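Local coordinates for protein aminotransferase, class I (Staphylococcus aureus, PDB 2O1B) that probably transfers amino groups between amino acids and 2-oxo acids as a pyridoxal-phosphate-dependent class I aminotransferase, at residues P62-H68 and Y296-Y301. Sequence-based numbering, arbitrary orientation.
Sequences PQGIIDH and YALNHY
Tyr-296 and Tyr-301 reach from helix 288-300 and its C-terminal end onto the first turns of helix 63-72. The ring of Tyr-296 stacks face to face with the imidazole of His-68. The two planes are 18° apart and the ring centroids 3.8 Å. Tyr-296 CG lies anti to its own backbone N (chi1 -165°), which carries the ring across to helix 63-72. His-300 ND1 lies over the opposite face of the Tyr-296 ring, toward its rim. It is held there by a hydrogen bond from His-300 ND1 to Tyr-296 O (3.1 Å), in the carbonyl plane on a lone pair.

In Tyr-301, CG stands beside the backbone N and anti to the carbonyl carbon. Pro-62 and Ile-65 both pack on the same side of its ring, and each slides past the Tyr-301 side chain in the opposite direction. The end of Ile-65 bends inward and lays CD1 over that ring face, a CH-pi contact 4.1 Å from the centroid. The same CD1 also touches Ala-297 CB at 3.6 Å, where the two backbones come nearest. Pro-62 CB comes in obliquely and touches Tyr-301 CE2 at 3.6 Å. The hydroxyl ends beside Gly-64, with Tyr-301 OH 3.2 Å from Gly-64 CA. A water joins them, accepting from Gly-64 N and bonding Tyr-301 OH at 2.8 Å. It thereby serves an amide in the first turn of the helix.

The short helical segments run roughly antiparallel, at 141°. Tyr-301 also packs on Tyr-255. This is aromatic and aliphatic helix-helix packing, away from the PLP site. It joins helix 63-72 to the C-terminal end of helix 288-300 and to Tyr-301, the N-cap of helix 302-325, in a fold type I aminotransferase.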
ATOM      1  N   PRO A  62     -22.412   7.294  -1.738  1.00 20.25           N
ATOM      2  CA  PRO A  62     -23.832   6.904  -1.717  1.00 20.35           C
ATOM      3  C   PRO A  62     -24.168   6.040  -0.486  1.00 20.50           C
ATOM      4  O   PRO A  62     -23.379   5.175  -0.110  1.00 20.08           O
ATOM      5  CB  PRO A  62     -23.983   6.100  -3.006  1.00 20.16           C
ATOM      6  CG  PRO A  62     -22.960   6.675  -3.924  1.00 19.47           C
ATOM      7  CD  PRO A  62     -21.772   6.985  -3.033  1.00 20.26           C
ATOM      8  N   GLN A  63     -25.312   6.286   0.141  1.00 21.20           N
ATOM      9  CA  GLN A  63     -25.652   5.632   1.415  1.00 22.06           C
ATOM     10  C   GLN A  63     -25.625   4.102   1.328  1.00 22.26           C
ATOM     11  O   GLN A  63     -25.205   3.430   2.272  1.00 23.28           O
ATOM     12  CB  GLN A  63     -27.004   6.125   1.949  1.00 22.71           C
ATOM     13  CG  GLN A  63     -27.330   5.628   3.375  1.00 25.13           C
ATOM     14  CD  GLN A  63     -26.309   6.102   4.415  1.00 28.88           C
ATOM     15  OE1 GLN A  63     -25.794   7.223   4.335  1.00 31.27           O
ATOM     16  NE2 GLN A  63     -26.015   5.247   5.393  1.00 27.94           N
ATOM     17  N   GLY A  64     -26.046   3.559   0.186  1.00 22.11           N
ATOM     18  CA  GLY A  64     -26.038   2.118  -0.039  1.00 21.34           C
ATOM     19  C   GLY A  64     -24.671   1.465   0.094  1.00 21.04           C
ATOM     20  O   GLY A  64     -24.573   0.358   0.620  1.00 20.45           O
ATOM     21  N   ILE A  65     -23.620   2.146  -0.374  1.00 20.92           N
ATOM     22  CA  ILE A  65     -22.251   1.643  -0.249  1.00 21.20           C
ATOM     23  C   ILE A  65     -21.819   1.669   1.212  1.00 21.73           C
ATOM     24  O   ILE A  65     -21.266   0.684   1.731  1.00 21.58           O
ATOM     25  CB  ILE A  65     -21.261   2.449  -1.136  1.00 21.02           C
ATOM     26  CG1 ILE A  65     -21.633   2.263  -2.614  1.00 22.18           C
ATOM     27  CG2 ILE A  65     -19.815   2.025  -0.880  1.00 22.39           C
ATOM     28  CD1 ILE A  65     -21.039   3.301  -3.578  1.00 20.37           C
ATOM     29  N   ILE A  66     -22.094   2.797   1.867  1.00 21.85           N
ATOM     30  CA  ILE A  66     -21.890   2.948   3.307  1.00 22.45           C
ATOM     31  C   ILE A  66     -22.589   1.855   4.123  1.00 22.58           C
ATOM     32  O   ILE A  66     -21.946   1.223   4.963  1.00 22.78           O
ATOM     33  CB  ILE A  66     -22.297   4.363   3.810  1.00 22.00           C
ATOM     34  CG1 ILE A  66     -21.492   5.456   3.090  1.00 22.71           C
ATOM     35  CG2 ILE A  66     -22.082   4.491   5.320  1.00 22.59           C
ATOM     36  CD1 ILE A  66     -19.963   5.287   3.211  1.00 21.68           C
ATOM     37  N   ASP A  67     -23.886   1.632   3.887  1.00 23.44           N
ATOM     38  CA  ASP A  67     -24.639   0.589   4.628  1.00 23.98           C
ATOM     39  C   ASP A  67     -24.023  -0.800   4.493  1.00 24.33           C
ATOM     40  O   ASP A  67     -23.943  -1.550   5.464  1.00 23.78           O
ATOM     41  CB  ASP A  67     -26.099   0.491   4.176  1.00 24.68           C
ATOM     42  CG  ASP A  67     -26.853   1.784   4.329  1.00 26.12           C
ATOM     43  OD1 ASP A  67     -27.857   1.971   3.589  1.00 27.81           O
ATOM     44  OD2 ASP A  67     -26.455   2.607   5.187  1.00 27.15           O
ATOM     45  N   HIS A  68     -23.606  -1.145   3.280  1.00 24.86           N
ATOM     46  CA  HIS A  68     -22.981  -2.439   3.039  1.00 25.93           C
ATOM     47  C   HIS A  68     -21.583  -2.586   3.631  1.00 25.02           C
ATOM     48  O   HIS A  68     -21.208  -3.678   4.058  1.00 24.92           O
ATOM     49  CB  HIS A  68     -23.022  -2.807   1.556  1.00 26.75           C
ATOM     50  CG  HIS A  68     -24.288  -3.511   1.180  1.00 30.65           C
ATOM     51  ND1 HIS A  68     -24.341  -4.864   0.931  1.00 33.43           N
ATOM     52  CD2 HIS A  68     -25.567  -3.063   1.107  1.00 33.31           C
ATOM     53  CE1 HIS A  68     -25.590  -5.212   0.676  1.00 34.90           C
ATOM     54  NE2 HIS A  68     -26.357  -4.140   0.785  1.00 33.76           N
ATOM     55  N   TYR A 296     -20.159  -3.914  -4.025  1.00 23.82           N
ATOM     56  CA  TYR A 296     -21.490  -3.335  -4.027  1.00 24.13           C
ATOM     57  C   TYR A 296     -21.539  -2.124  -4.951  1.00 24.44           C
ATOM     58  O   TYR A 296     -22.478  -1.982  -5.719  1.00 24.53           O
ATOM     59  CB  TYR A 296     -21.905  -2.951  -2.615  1.00 24.78           C
ATOM     60  CG  TYR A 296     -23.377  -2.685  -2.512  1.00 24.81           C
ATOM     61  CD1 TYR A 296     -23.875  -1.385  -2.552  1.00 25.23           C
ATOM     62  CD2 TYR A 296     -24.280  -3.738  -2.412  1.00 25.97           C
ATOM     63  CE1 TYR A 296     -25.231  -1.145  -2.469  1.00 23.17           C
ATOM     64  CE2 TYR A 296     -25.634  -3.508  -2.324  1.00 25.66           C
ATOM     65  CZ  TYR A 296     -26.099  -2.213  -2.351  1.00 25.60           C
ATOM     66  OH  TYR A 296     -27.447  -1.997  -2.263  1.00 26.15           O
ATOM     67  N   ALA A 297     -20.500  -1.284  -4.904  1.00 24.50           N
ATOM     68  CA  ALA A 297     -20.452  -0.074  -5.719  1.00 24.76           C
ATOM     69  C   ALA A 297     -20.482  -0.403  -7.205  1.00 24.88           C
ATOM     70  O   ALA A 297     -21.334   0.098  -7.939  1.00 24.66           O
ATOM     71  CB  ALA A 297     -19.234   0.760  -5.375  1.00 24.37           C
ATOM     72  N   LEU A 298     -19.551  -1.254  -7.630  1.00 25.05           N
ATOM     73  CA  LEU A 298     -19.416  -1.653  -9.028  1.00 25.05           C
ATOM     74  C   LEU A 298     -20.661  -2.304  -9.579  1.00 25.29           C
ATOM     75  O   LEU A 298     -21.064  -2.015 -10.701  1.00 24.95           O
ATOM     76  CB  LEU A 298     -18.215  -2.591  -9.202  1.00 25.23           C
ATOM     77  CG  LEU A 298     -16.857  -1.913  -9.004  1.00 25.69           C
ATOM     78  CD1 LEU A 298     -15.746  -2.948  -8.838  1.00 26.55           C
ATOM     79  CD2 LEU A 298     -16.576  -1.000 -10.180  1.00 26.35           C
ATOM     80  N   ASN A 299     -21.271  -3.177  -8.783  1.00 25.67           N
ATOM     81  CA  ASN A 299     -22.467  -3.896  -9.210  1.00 26.11           C
ATOM     82  C   ASN A 299     -23.715  -3.034  -9.358  1.00 26.34           C
ATOM     83  O   ASN A 299     -24.562  -3.316 -10.202  1.00 26.71           O
ATOM     84  CB  ASN A 299     -22.776  -5.062  -8.261  1.00 25.75           C
ATOM     85  CG  ASN A 299     -21.822  -6.235  -8.428  1.00 26.88           C
ATOM     86  OD1 ASN A 299     -21.739  -7.095  -7.547  1.00 28.58           O
ATOM     87  ND2 ASN A 299     -21.094  -6.282  -9.550  1.00 27.24           N
ATOM     88  N   HIS A 300     -23.847  -1.996  -8.544  1.00 26.65           N
ATOM     89  CA  HIS A 300     -25.150  -1.322  -8.447  1.00 26.62           C
ATOM     90  C   HIS A 300     -25.202   0.147  -8.852  1.00 26.43           C
ATOM     91  O   HIS A 300     -26.290   0.728  -8.883  1.00 26.15           O
ATOM     92  CB  HIS A 300     -25.717  -1.473  -7.037  1.00 26.75           C
ATOM     93  CG  HIS A 300     -25.994  -2.887  -6.650  1.00 28.52           C
ATOM     94  ND1 HIS A 300     -25.182  -3.595  -5.790  1.00 30.45           N
ATOM     95  CD2 HIS A 300     -26.998  -3.725  -7.000  1.00 30.04           C
ATOM     96  CE1 HIS A 300     -25.674  -4.811  -5.628  1.00 30.94           C
ATOM     97  NE2 HIS A 300     -26.769  -4.919  -6.359  1.00 31.38           N
ATOM     98  N   TYR A 301     -24.058   0.752  -9.171  1.00 26.52           N
ATOM     99  CA  TYR A 301     -24.034   2.216  -9.336  1.00 26.66           C
ATOM    100  C   TYR A 301     -23.652   2.769 -10.713  1.00 26.61           C
ATOM    101  O   TYR A 301     -23.034   3.829 -10.820  1.00 26.61           O
ATOM    102  CB  TYR A 301     -23.231   2.872  -8.207  1.00 26.41           C
ATOM    103  CG  TYR A 301     -23.918   2.758  -6.861  1.00 26.18           C
ATOM    104  CD1 TYR A 301     -23.722   1.639  -6.049  1.00 25.98           C
ATOM    105  CD2 TYR A 301     -24.762   3.765  -6.405  1.00 24.52           C
ATOM    106  CE1 TYR A 301     -24.360   1.527  -4.815  1.00 24.80           C
ATOM    107  CE2 TYR A 301     -25.400   3.666  -5.173  1.00 26.58           C
ATOM    108  CZ  TYR A 301     -25.189   2.551  -4.384  1.00 26.69           C
ATOM    109  OH  TYR A 301     -25.815   2.461  -3.166  1.00 26.08           O
TER
HETATM  110  O   HOH W   1     -27.363   4.651  -2.505  1.00 20.86           O